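Local structure of Myo-inositol-1-phosphate synthase-related protein (Thermotoga maritima MSB8, 3CIN) at residues I139-F151 / R168-Y182. The protein is a myo-inositol-1-phosphate synthase-related protein that binds nicotinamide-adenine-dinucleotide in a Rossmann-type domain. Sequence-based numbering, arbitrary orientation.
With NAD (nicotinamide-adenine-dinucleotide), chain F.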
ATOM      1  N   ILE A 139     -16.868   0.280 -36.320  1.00 28.56           N
ATOM      2  CA  ILE A 139     -16.064  -0.939 -36.232  1.00 27.31           C
ATOM      3  C   ILE A 139     -15.154  -0.783 -35.034  1.00 30.14           C
ATOM      4  O   ILE A 139     -14.435   0.215 -34.968  1.00 30.09           O
ATOM      5  CB  ILE A 139     -15.242  -1.170 -37.529  1.00 27.64           C
ATOM      6  CG1 ILE A 139     -16.178  -1.401 -38.708  1.00 30.35           C
ATOM      7  CG2 ILE A 139     -14.261  -2.404 -37.402  1.00 28.53           C
ATOM      8  CD1 ILE A 139     -15.478  -1.256 -40.022  1.00 34.27           C
ATOM      9  N   VAL A 140     -15.198  -1.752 -34.118  1.00 27.28           N
ATOM     10  CA  VAL A 140     -14.416  -1.721 -32.873  1.00 28.03           C
ATOM     11  C   VAL A 140     -13.303  -2.754 -32.912  1.00 28.60           C
ATOM     12  O   VAL A 140     -13.577  -3.938 -33.135  1.00 31.21           O
ATOM     13  CB  VAL A 140     -15.332  -1.958 -31.635  1.00 31.53           C
ATOM     14  CG1 VAL A 140     -14.524  -2.107 -30.342  1.00 31.46           C
ATOM     15  CG2 VAL A 140     -16.337  -0.767 -31.456  1.00 32.41           C
ATOM     16  N   ASN A 141     -12.068  -2.325 -32.638  1.00 28.72           N
ATOM     17  CA  ASN A 141     -10.931  -3.174 -32.705  1.00 29.56           C
ATOM     18  C   ASN A 141     -10.528  -3.553 -31.284  1.00 32.54           C
ATOM     19  O   ASN A 141      -9.997  -2.711 -30.527  1.00 33.83           O
ATOM     20  CB  ASN A 141      -9.757  -2.515 -33.421  1.00 31.59           C
ATOM     21  CG  ASN A 141      -8.548  -3.366 -33.377  1.00 35.84           C
ATOM     22  OD1 ASN A 141      -8.688  -4.602 -33.306  1.00 34.50           O
ATOM     23  ND2 ASN A 141      -7.352  -2.753 -33.386  1.00 31.47           N
ATOM     24  N   THR A 142     -10.807  -4.812 -30.917  1.00 31.11           N
ATOM     25  CA  THR A 142     -10.379  -5.407 -29.641  1.00 31.54           C
ATOM     26  C   THR A 142      -9.481  -6.684 -29.831  1.00 32.70           C
ATOM     27  O   THR A 142      -9.577  -7.672 -29.032  1.00 31.00           O
ATOM     28  CB  THR A 142     -11.599  -5.680 -28.708  1.00 39.51           C
ATOM     29  OG1 THR A 142     -12.607  -6.378 -29.441  1.00 37.34           O
ATOM     30  CG2 THR A 142     -12.245  -4.350 -28.202  1.00 34.71           C
ATOM     31  N   CYS A 143      -8.669  -6.682 -30.904  1.00 30.98           N
ATOM     32  CA  CYS A 143      -7.765  -7.778 -31.234  1.00 29.59           C
ATOM     33  C   CYS A 143      -6.549  -7.834 -30.294  1.00 30.82           C
ATOM     34  O   CYS A 143      -6.220  -6.853 -29.660  1.00 31.14           O
ATOM     35  CB  CYS A 143      -7.253  -7.689 -32.682  1.00 33.20           C
ATOM     36  SG  CYS A 143      -8.554  -7.956 -33.877  1.00 33.80           S
ATOM     37  N   THR A 144      -5.905  -9.005 -30.236  1.00 28.30           N
ATOM     38  CA  THR A 144      -4.678  -9.278 -29.504  1.00 29.65           C
ATOM     39  C   THR A 144      -3.630  -8.199 -29.779  1.00 29.66           C
ATOM     40  O   THR A 144      -3.466  -7.735 -30.888  1.00 31.07           O
ATOM     41  CB  THR A 144      -4.124 -10.659 -29.931  1.00 30.84           C
ATOM     42  OG1 THR A 144      -5.067 -11.693 -29.574  1.00 30.49           O
ATOM     43  CG2 THR A 144      -2.754 -10.992 -29.333  1.00 27.76           C
ATOM     44  N   THR A 145      -2.943  -7.766 -28.725  1.00 29.62           N
ATOM     45  CA  THR A 145      -1.821  -6.827 -28.870  1.00 29.84           C
ATOM     46  C   THR A 145      -0.767  -7.305 -29.871  1.00 30.67           C
ATOM     47  O   THR A 145      -0.440  -8.482 -29.921  1.00 29.23           O
ATOM     48  CB  THR A 145      -1.140  -6.633 -27.471  1.00 33.89           C
ATOM     49  OG1 THR A 145      -2.121  -6.338 -26.468  1.00 38.25           O
ATOM     50  CG2 THR A 145      -0.144  -5.539 -27.476  1.00 32.73           C
ATOM     51  N   GLU A 146      -0.167  -6.348 -30.619  1.00 31.56           N
ATOM     52  CA  GLU A 146       0.623  -6.585 -31.831  1.00 29.73           C
ATOM     53  C   GLU A 146       1.978  -5.918 -31.774  1.00 30.99           C
ATOM     54  O   GLU A 146       2.113  -4.833 -31.197  1.00 30.53           O
ATOM     55  CB  GLU A 146      -0.027  -6.009 -33.079  1.00 33.53           C
ATOM     56  CG  GLU A 146      -1.451  -6.474 -33.300  1.00 30.87           C
ATOM     57  CD  GLU A 146      -2.207  -5.651 -34.297  1.00 32.67           C
ATOM     58  OE1 GLU A 146      -1.804  -4.509 -34.579  1.00 34.98           O
ATOM     59  OE2 GLU A 146      -3.243  -6.151 -34.761  1.00 31.63           O
ATOM     60  N   ALA A 147       2.986  -6.613 -32.299  1.00 30.30           N
ATOM     61  CA  ALA A 147       4.307  -5.992 -32.510  1.00 31.03           C
ATOM     62  C   ALA A 147       4.211  -5.213 -33.843  1.00 33.22           C
ATOM     63  O   ALA A 147       4.364  -5.796 -34.908  1.00 37.28           O
ATOM     64  CB  ALA A 147       5.375  -7.052 -32.594  1.00 31.99           C
ATOM     65  N   PHE A 148       3.945  -3.909 -33.783  1.00 31.84           N
ATOM     66  CA  PHE A 148       3.657  -3.103 -34.980  1.00 29.53           C
ATOM     67  C   PHE A 148       4.786  -2.114 -35.185  1.00 28.94           C
ATOM     68  O   PHE A 148       5.561  -1.813 -34.247  1.00 28.86           O
ATOM     69  CB  PHE A 148       2.344  -2.348 -34.835  1.00 27.89           C
ATOM     70  CG  PHE A 148       2.386  -1.252 -33.791  1.00 29.52           C
ATOM     71  CD1 PHE A 148       2.267  -1.550 -32.461  1.00 30.62           C
ATOM     72  CD2 PHE A 148       2.627   0.081 -34.147  1.00 32.29           C
ATOM     73  CE1 PHE A 148       2.387  -0.563 -31.492  1.00 31.80           C
ATOM     74  CE2 PHE A 148       2.731   1.057 -33.188  1.00 30.98           C
ATOM     75  CZ  PHE A 148       2.603   0.757 -31.887  1.00 31.50           C
ATOM     76  N   VAL A 149       4.851  -1.606 -36.403  1.00 30.56           N
ATOM     77  CA  VAL A 149       5.685  -0.462 -36.740  1.00 29.52           C
ATOM     78  C   VAL A 149       4.827   0.457 -37.620  1.00 30.82           C
ATOM     79  O   VAL A 149       4.318   0.016 -38.638  1.00 27.96           O
ATOM     80  CB  VAL A 149       6.913  -0.898 -37.551  1.00 31.28           C
ATOM     81  CG1 VAL A 149       7.668   0.337 -38.126  1.00 29.47           C
ATOM     82  CG2 VAL A 149       7.822  -1.815 -36.704  1.00 32.31           C
ATOM     83  N   PRO A 150       4.633   1.703 -37.211  1.00 26.47           N
ATOM     84  CA  PRO A 150       3.820   2.589 -38.037  1.00 28.95           C
ATOM     85  C   PRO A 150       4.484   2.952 -39.374  1.00 26.68           C
ATOM     86  O   PRO A 150       5.706   2.770 -39.599  1.00 27.08           O
ATOM     87  CB  PRO A 150       3.666   3.860 -37.162  1.00 29.38           C
ATOM     88  CG  PRO A 150       4.906   3.911 -36.412  1.00 34.24           C
ATOM     89  CD  PRO A 150       5.227   2.412 -36.071  1.00 28.47           C
ATOM     90  N   PHE A 151       3.640   3.480 -40.265  1.00 29.98           N
ATOM     91  CA  PHE A 151       4.046   3.890 -41.610  1.00 26.33           C
ATOM     92  C   PHE A 151       4.467   5.352 -41.710  1.00 28.85           C
ATOM     93  O   PHE A 151       5.472   5.667 -42.319  1.00 32.53           O
ATOM     94  CB  PHE A 151       2.966   3.577 -42.642  1.00 28.81           C
ATOM     95  CG  PHE A 151       2.778   2.118 -42.850  1.00 27.02           C
ATOM     96  CD1 PHE A 151       3.611   1.423 -43.678  1.00 28.89           C
ATOM     97  CD2 PHE A 151       1.877   1.419 -42.099  1.00 32.28           C
ATOM     98  CE1 PHE A 151       3.474   0.066 -43.832  1.00 27.35           C
ATOM     99  CE2 PHE A 151       1.726   0.070 -42.290  1.00 28.67           C
ATOM    100  CZ  PHE A 151       2.537  -0.603 -43.132  1.00 29.43           C
ATOM    101  N   ARG A 168       5.366  -7.173 -43.047  1.00 30.03           N
ATOM    102  CA  ARG A 168       5.387  -5.733 -42.653  1.00 30.08           C
ATOM    103  C   ARG A 168       4.168  -5.274 -41.828  1.00 31.65           C
ATOM    104  O   ARG A 168       4.253  -4.332 -41.057  1.00 29.58           O
ATOM    105  CB  ARG A 168       5.462  -4.889 -43.936  1.00 29.10           C
ATOM    106  CG  ARG A 168       5.478  -3.375 -43.739  1.00 32.21           C
ATOM    107  CD  ARG A 168       6.660  -2.895 -42.944  1.00 32.01           C
ATOM    108  NE  ARG A 168       6.646  -1.472 -42.601  1.00 33.03           N
ATOM    109  CZ  ARG A 168       5.989  -0.941 -41.577  1.00 29.77           C
ATOM    110  NH1 ARG A 168       5.232  -1.690 -40.774  1.00 32.82           N
ATOM    111  NH2 ARG A 168       6.085   0.357 -41.350  1.00 32.10           N
ATOM    112  N   LEU A 169       3.029  -5.920 -42.040  1.00 31.55           N
ATOM    113  CA  LEU A 169       1.748  -5.444 -41.565  1.00 31.62           C
ATOM    114  C   LEU A 169       1.259  -6.201 -40.338  1.00 33.10           C
ATOM    115  O   LEU A 169       1.626  -7.362 -40.134  1.00 32.58           O
ATOM    116  CB  LEU A 169       0.729  -5.614 -42.663  1.00 30.92           C
ATOM    117  CG  LEU A 169       0.790  -4.549 -43.763  1.00 28.78           C
ATOM    118  CD1 LEU A 169       0.158  -5.072 -45.037  1.00 28.14           C
ATOM    119  CD2 LEU A 169       0.104  -3.268 -43.299  1.00 30.22           C
ATOM    120  N   THR A 170       0.457  -5.539 -39.526  1.00 27.57           N
ATOM    121  CA  THR A 170      -0.305  -6.226 -38.496  1.00 30.49           C
ATOM    122  C   THR A 170      -1.784  -6.284 -38.893  1.00 28.80           C
ATOM    123  O   THR A 170      -2.264  -5.559 -39.771  1.00 29.11           O
ATOM    124  CB  THR A 170      -0.202  -5.524 -37.150  1.00 30.75           C
ATOM    125  OG1 THR A 170      -0.906  -4.279 -37.193  1.00 31.50           O
ATOM    126  CG2 THR A 170       1.285  -5.363 -36.761  1.00 29.90           C
ATOM    127  N   ALA A 171      -2.533  -7.104 -38.170  1.00 30.18           N
ATOM    128  CA  ALA A 171      -3.962  -7.261 -38.471  1.00 28.84           C
ATOM    129  C   ALA A 171      -4.710  -5.946 -38.332  1.00 28.90           C
ATOM    130  O   ALA A 171      -5.531  -5.611 -39.169  1.00 29.34           O
ATOM    131  CB  ALA A 171      -4.597  -8.337 -37.578  1.00 29.02           C
ATOM    132  N   THR A 172      -4.495  -5.224 -37.251  1.00 29.09           N
ATOM    133  CA  THR A 172      -5.162  -3.937 -37.025  1.00 30.33           C
ATOM    134  C   THR A 172      -4.866  -2.971 -38.165  1.00 28.39           C
ATOM    135  O   THR A 172      -5.778  -2.234 -38.609  1.00 30.89           O
ATOM    136  CB  THR A 172      -4.695  -3.312 -35.685  1.00 31.74           C
ATOM    137  OG1 THR A 172      -5.090  -4.170 -34.596  1.00 32.40           O
ATOM    138  CG2 THR A 172      -5.234  -1.903 -35.526  1.00 30.69           C
ATOM    139  N   GLN A 173      -3.628  -2.983 -38.703  1.00 28.00           N
ATOM    140  CA  GLN A 173      -3.311  -2.110 -39.841  1.00 25.62           C
ATOM    141  C   GLN A 173      -4.139  -2.500 -41.070  1.00 26.74           C
ATOM    142  O   GLN A 173      -4.631  -1.668 -41.771  1.00 30.88           O
ATOM    143  CB  GLN A 173      -1.835  -2.125 -40.122  1.00 29.37           C
ATOM    144  CG  GLN A 173      -1.038  -1.467 -38.994  1.00 27.06           C
ATOM    145  CD  GLN A 173       0.486  -1.628 -39.179  1.00 26.59           C
ATOM    146  OE1 GLN A 173       0.957  -2.678 -39.637  1.00 28.83           O
ATOM    147  NE2 GLN A 173       1.266  -0.602 -38.781  1.00 26.44           N
ATOM    148  N   VAL A 174      -4.284  -3.797 -41.318  1.00 28.23           N
ATOM    149  CA  VAL A 174      -5.078  -4.283 -42.439  1.00 27.71           C
ATOM    150  C   VAL A 174      -6.553  -3.972 -42.205  1.00 28.20           C
ATOM    151  O   VAL A 174      -7.271  -3.504 -43.148  1.00 28.53           O
ATOM    152  CB  VAL A 174      -4.856  -5.787 -42.638  1.00 29.47           C
ATOM    153  CG1 VAL A 174      -5.799  -6.321 -43.750  1.00 29.97           C
ATOM    154  CG2 VAL A 174      -3.373  -6.088 -43.010  1.00 26.88           C
ATOM    155  N   TYR A 175      -7.042  -4.204 -40.991  1.00 30.53           N
ATOM    156  CA  TYR A 175      -8.449  -3.878 -40.687  1.00 27.06           C
ATOM    157  C   TYR A 175      -8.817  -2.384 -40.825  1.00 29.11           C
ATOM    158  O   TYR A 175      -9.882  -2.075 -41.371  1.00 28.64           O
ATOM    159  CB  TYR A 175      -8.838  -4.359 -39.320  1.00 28.65           C
ATOM    160  CG  TYR A 175      -8.922  -5.836 -39.111  1.00 28.43           C
ATOM    161  CD1 TYR A 175      -9.594  -6.685 -39.997  1.00 30.35           C
ATOM    162  CD2 TYR A 175      -8.381  -6.418 -37.958  1.00 29.15           C
ATOM    163  CE1 TYR A 175      -9.726  -8.024 -39.735  1.00 29.35           C
ATOM    164  CE2 TYR A 175      -8.522  -7.766 -37.699  1.00 28.91           C
ATOM    165  CZ  TYR A 175      -9.186  -8.577 -38.606  1.00 28.15           C
ATOM    166  OH  TYR A 175      -9.269  -9.944 -38.368  1.00 31.38           O
ATOM    167  N   ALA A 176      -7.966  -1.479 -40.344  1.00 27.40           N
ATOM    168  CA  ALA A 176      -8.183  -0.047 -40.511  1.00 27.10           C
ATOM    169  C   ALA A 176      -8.180   0.392 -42.013  1.00 34.42           C
ATOM    170  O   ALA A 176      -8.923   1.284 -42.432  1.00 30.16           O
ATOM    171  CB  ALA A 176      -7.116   0.757 -39.723  1.00 27.89           C
ATOM    172  N   TYR A 177      -7.279  -0.199 -42.776  1.00 25.56           N
ATOM    173  CA  TYR A 177      -7.250  -0.025 -44.212  1.00 28.68           C
ATOM    174  C   TYR A 177      -8.582  -0.477 -44.820  1.00 27.83           C
ATOM    175  O   TYR A 177      -9.203   0.293 -45.574  1.00 27.59           O
ATOM    176  CB  TYR A 177      -6.061  -0.760 -44.794  1.00 27.66           C
ATOM    177  CG  TYR A 177      -5.897  -0.613 -46.274  1.00 27.70           C
ATOM    178  CD1 TYR A 177      -5.173   0.418 -46.827  1.00 30.57           C
ATOM    179  CD2 TYR A 177      -6.473  -1.548 -47.131  1.00 29.82           C
ATOM    180  CE1 TYR A 177      -5.023   0.516 -48.178  1.00 30.51           C
ATOM    181  CE2 TYR A 177      -6.362  -1.430 -48.465  1.00 28.68           C
ATOM    182  CZ  TYR A 177      -5.612  -0.423 -48.993  1.00 33.79           C
ATOM    183  OH  TYR A 177      -5.469  -0.352 -50.354  1.00 32.62           O
ATOM    184  N   ALA A 178      -8.979  -1.712 -44.553  1.00 28.63           N
ATOM    185  CA  ALA A 178     -10.295  -2.191 -44.961  1.00 30.37           C
ATOM    186  C   ALA A 178     -11.460  -1.273 -44.520  1.00 29.54           C
ATOM    187  O   ALA A 178     -12.400  -1.044 -45.296  1.00 27.98           O
ATOM    188  CB  ALA A 178     -10.533  -3.622 -44.461  1.00 29.17           C
ATOM    189  N   ALA A 179     -11.379  -0.726 -43.310  1.00 26.66           N
ATOM    190  CA  ALA A 179     -12.403   0.165 -42.783  1.00 26.77           C
ATOM    191  C   ALA A 179     -12.519   1.419 -43.641  1.00 28.38           C
ATOM    192  O   ALA A 179     -13.644   1.907 -43.851  1.00 28.86           O
ATOM    193  CB  ALA A 179     -12.199   0.487 -41.281  1.00 27.88           C
ATOM    194  N   ALA A 180     -11.391   1.959 -44.138  1.00 30.08           N
ATOM    195  CA  ALA A 180     -11.427   3.153 -44.989  1.00 29.22           C
ATOM    196  C   ALA A 180     -12.086   2.792 -46.305  1.00 27.09           C
ATOM    197  O   ALA A 180     -12.899   3.555 -46.830  1.00 30.91           O
ATOM    198  CB  ALA A 180     -10.033   3.711 -45.261  1.00 30.08           C
ATOM    199  N   LEU A 181     -11.733   1.626 -46.864  1.00 28.93           N
ATOM    200  CA  LEU A 181     -12.319   1.237 -48.163  1.00 28.56           C
ATOM    201  C   LEU A 181     -13.822   1.022 -47.995  1.00 30.68           C
ATOM    202  O   LEU A 181     -14.631   1.463 -48.848  1.00 29.80           O
ATOM    203  CB  LEU A 181     -11.639   0.002 -48.759  1.00 30.29           C
ATOM    204  CG  LEU A 181     -10.334   0.281 -49.512  1.00 33.29           C
ATOM    205  CD1 LEU A 181      -9.314   1.031 -48.766  1.00 37.98           C
ATOM    206  CD2 LEU A 181      -9.708  -1.010 -50.017  1.00 35.42           C
ATOM    207  N   TYR A 182     -14.188   0.383 -46.894  1.00 29.24           N
ATOM    208  CA  TYR A 182     -15.590   0.168 -46.544  1.00 27.33           C
ATOM    209  C   TYR A 182     -16.331   1.487 -46.369  1.00 28.60           C
ATOM    210  O   TYR A 182     -17.427   1.698 -46.928  1.00 30.71           O
ATOM    211  CB  TYR A 182     -15.685  -0.701 -45.307  1.00 29.95           C
ATOM    212  CG  TYR A 182     -17.076  -0.673 -44.680  1.00 29.29           C
ATOM    213  CD1 TYR A 182     -18.175  -1.293 -45.298  1.00 28.72           C
ATOM    214  CD2 TYR A 182     -17.315   0.007 -43.487  1.00 34.36           C
ATOM    215  CE1 TYR A 182     -19.410  -1.252 -44.745  1.00 27.81           C
ATOM    216  CE2 TYR A 182     -18.578   0.027 -42.908  1.00 30.28           C
ATOM    217  CZ  TYR A 182     -19.625  -0.588 -43.541  1.00 29.80           C
ATOM    218  OH  TYR A 182     -20.903  -0.547 -42.981  1.00 29.93           O
TER
HETATM  219  PA  NAD F 400      -8.204 -11.281 -25.455  1.00 30.21           P
HETATM  220  O1A NAD F 400      -9.116 -11.848 -24.400  1.00 30.14           O
HETATM  221  O2A NAD F 400      -7.063 -12.201 -25.760  1.00 32.40           O
HETATM  222  O5B NAD F 400      -9.080 -11.167 -26.752  1.00 29.79           O
HETATM  223  C5B NAD F 400      -8.477 -10.914 -28.019  1.00 33.91           C
HETATM  224  C4B NAD F 400      -9.339 -11.592 -29.069  1.00 31.32           C
HETATM  225  O4B NAD F 400      -8.909 -11.173 -30.354  1.00 31.01           O
HETATM  226  C3B NAD F 400      -9.286 -13.115 -29.060  1.00 31.00           C
HETATM  227  O3B NAD F 400     -10.581 -13.675 -29.202  1.00 28.33           O
HETATM  228  C2B NAD F 400      -8.428 -13.450 -30.273  1.00 33.16           C
HETATM  229  O2B NAD F 400      -8.626 -14.762 -30.725  1.00 29.18           O
HETATM  230  C1B NAD F 400      -8.844 -12.340 -31.212  1.00 30.92           C
HETATM  231  N9A NAD F 400      -7.903 -12.045 -32.296  1.00 26.88           N
HETATM  232  C8A NAD F 400      -6.518 -12.030 -32.158  1.00 28.52           C
HETATM  233  N7A NAD F 400      -6.012 -11.574 -33.354  1.00 29.18           N
HETATM  234  C5A NAD F 400      -7.068 -11.339 -34.200  1.00 28.23           C
HETATM  235  C6A NAD F 400      -7.133 -10.964 -35.545  1.00 30.78           C
HETATM  236  N6A NAD F 400      -6.021 -10.651 -36.281  1.00 31.10           N
HETATM  237  N1A NAD F 400      -8.390 -10.777 -36.086  1.00 26.93           N
HETATM  238  C2A NAD F 400      -9.524 -11.035 -35.337  1.00 28.62           C
HETATM  239  N3A NAD F 400      -9.475 -11.484 -34.033  1.00 26.17           N
HETATM  240  C4A NAD F 400      -8.243 -11.630 -33.503  1.00 26.24           C
HETATM  241  O3  NAD F 400      -7.703  -9.843 -25.054  1.00 28.15           O
HETATM  242  PN  NAD F 400      -8.556  -8.734 -24.325  1.00 29.79           P
HETATM  243  O1N NAD F 400      -8.173  -8.736 -22.883  1.00 31.96           O
HETATM  244  O2N NAD F 400      -9.975  -8.771 -24.785  1.00 29.80           O
HETATM  245  O5D NAD F 400      -7.879  -7.414 -24.904  1.00 31.31           O
HETATM  246  C5D NAD F 400      -8.141  -7.004 -26.226  1.00 32.51           C
HETATM  247  C4D NAD F 400      -7.206  -5.878 -26.654  1.00 31.50           C
HETATM  248  O4D NAD F 400      -7.522  -4.734 -25.909  1.00 31.31           O
HETATM  249  C3D NAD F 400      -5.719  -6.142 -26.478  1.00 30.99           C
HETATM  250  O3D NAD F 400      -4.982  -5.550 -27.578  1.00 34.51           O
HETATM  251  C2D NAD F 400      -5.413  -5.341 -25.223  1.00 33.56           C
HETATM  252  O2D NAD F 400      -4.053  -4.898 -25.187  1.00 38.87           O
HETATM  253  C1D NAD F 400      -6.335  -4.160 -25.430  1.00 33.24           C
HETATM  254  N1N NAD F 400      -6.608  -3.428 -24.195  1.00 36.64           N
HETATM  255  C2N NAD F 400      -7.194  -4.050 -23.169  1.00 35.64           C
HETATM  256  C3N NAD F 400      -7.445  -3.238 -22.031  1.00 42.39           C
HETATM  257  C7N NAD F 400      -8.305  -3.800 -20.993  1.00 41.61           C
HETATM  258  O7N NAD F 400      -8.688  -5.100 -21.170  1.00 48.49           O
HETATM  259  N7N NAD F 400      -8.679  -3.046 -19.948  1.00 57.75           N
HETATM  260  C4N NAD F 400      -7.093  -1.904 -21.972  1.00 43.86           C
HETATM  261  C5N NAD F 400      -6.482  -1.305 -23.036  1.00 51.05           C
HETATM  262  C6N NAD F 400      -6.263  -2.101 -24.169  1.00 38.95           C
HETATM  263  O   HOH W   1       3.478  -3.168 -38.529  1.00 24.10           O
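Glu146 reaches across to the first turn of helix 171-186. Its OE2 takes the backbone N of Thr172 on the syn side at 2.9 Å and, from above the carboxylate plane, the Thr172 hydroxyl, OG1 to OE2 2.7 Å. OE1 accepts from Thr170 OG1 at 2.8 Å, and also bonds Thr197. Three hydroxyls and the Thr172 amide thus surround this buried carboxylate and hold it in place. Thr172 OG1 in turn receives Asn141 ND2 (2.9 Å), while Asn141 OD1 accepts Cys143 N in an Asx turn.

Farther along, Val149 O collects three donors: Arg168 grips it end-on through NH1 and NH2, with Val149 O in the guanidinium plane, and Gln173 NE2 adds a bond of 3.1 Å. The Arg168 chain, bent at chi2 (61°), brings its guanidinium flat over one face of Phe151, the planes 11° apart and CZ 4.0 Å from the ring centroid, a cation-pi stack. Leu169 CD2 meets the edge of that ring.

Thr170 is the N-cap, and its capping box pairs Thr170 N with Gln173 OE1 and, weakly, Gln173 N with Thr170 OG1. A water accepts from Val149 N and lies within bonding distance of Arg168 O and Gln173 OE1.

Beside the Glu146 cluster lies the adenine of NAD: Tyr175 OH donates to N1A at 2.6 Å, and Cys143 SG rests obliquely against the Tyr175 ring. At the far end Ile139 CD1 packs on Ala179 CB.

Strand 138-141 runs between strands 14-19 and 189-193 of the parallel Rossmann-type sheet; over residues 139-141 and 171-182 strand and helix run nearly antiparallel, the helix flanked by helices 120-134 and 203-211.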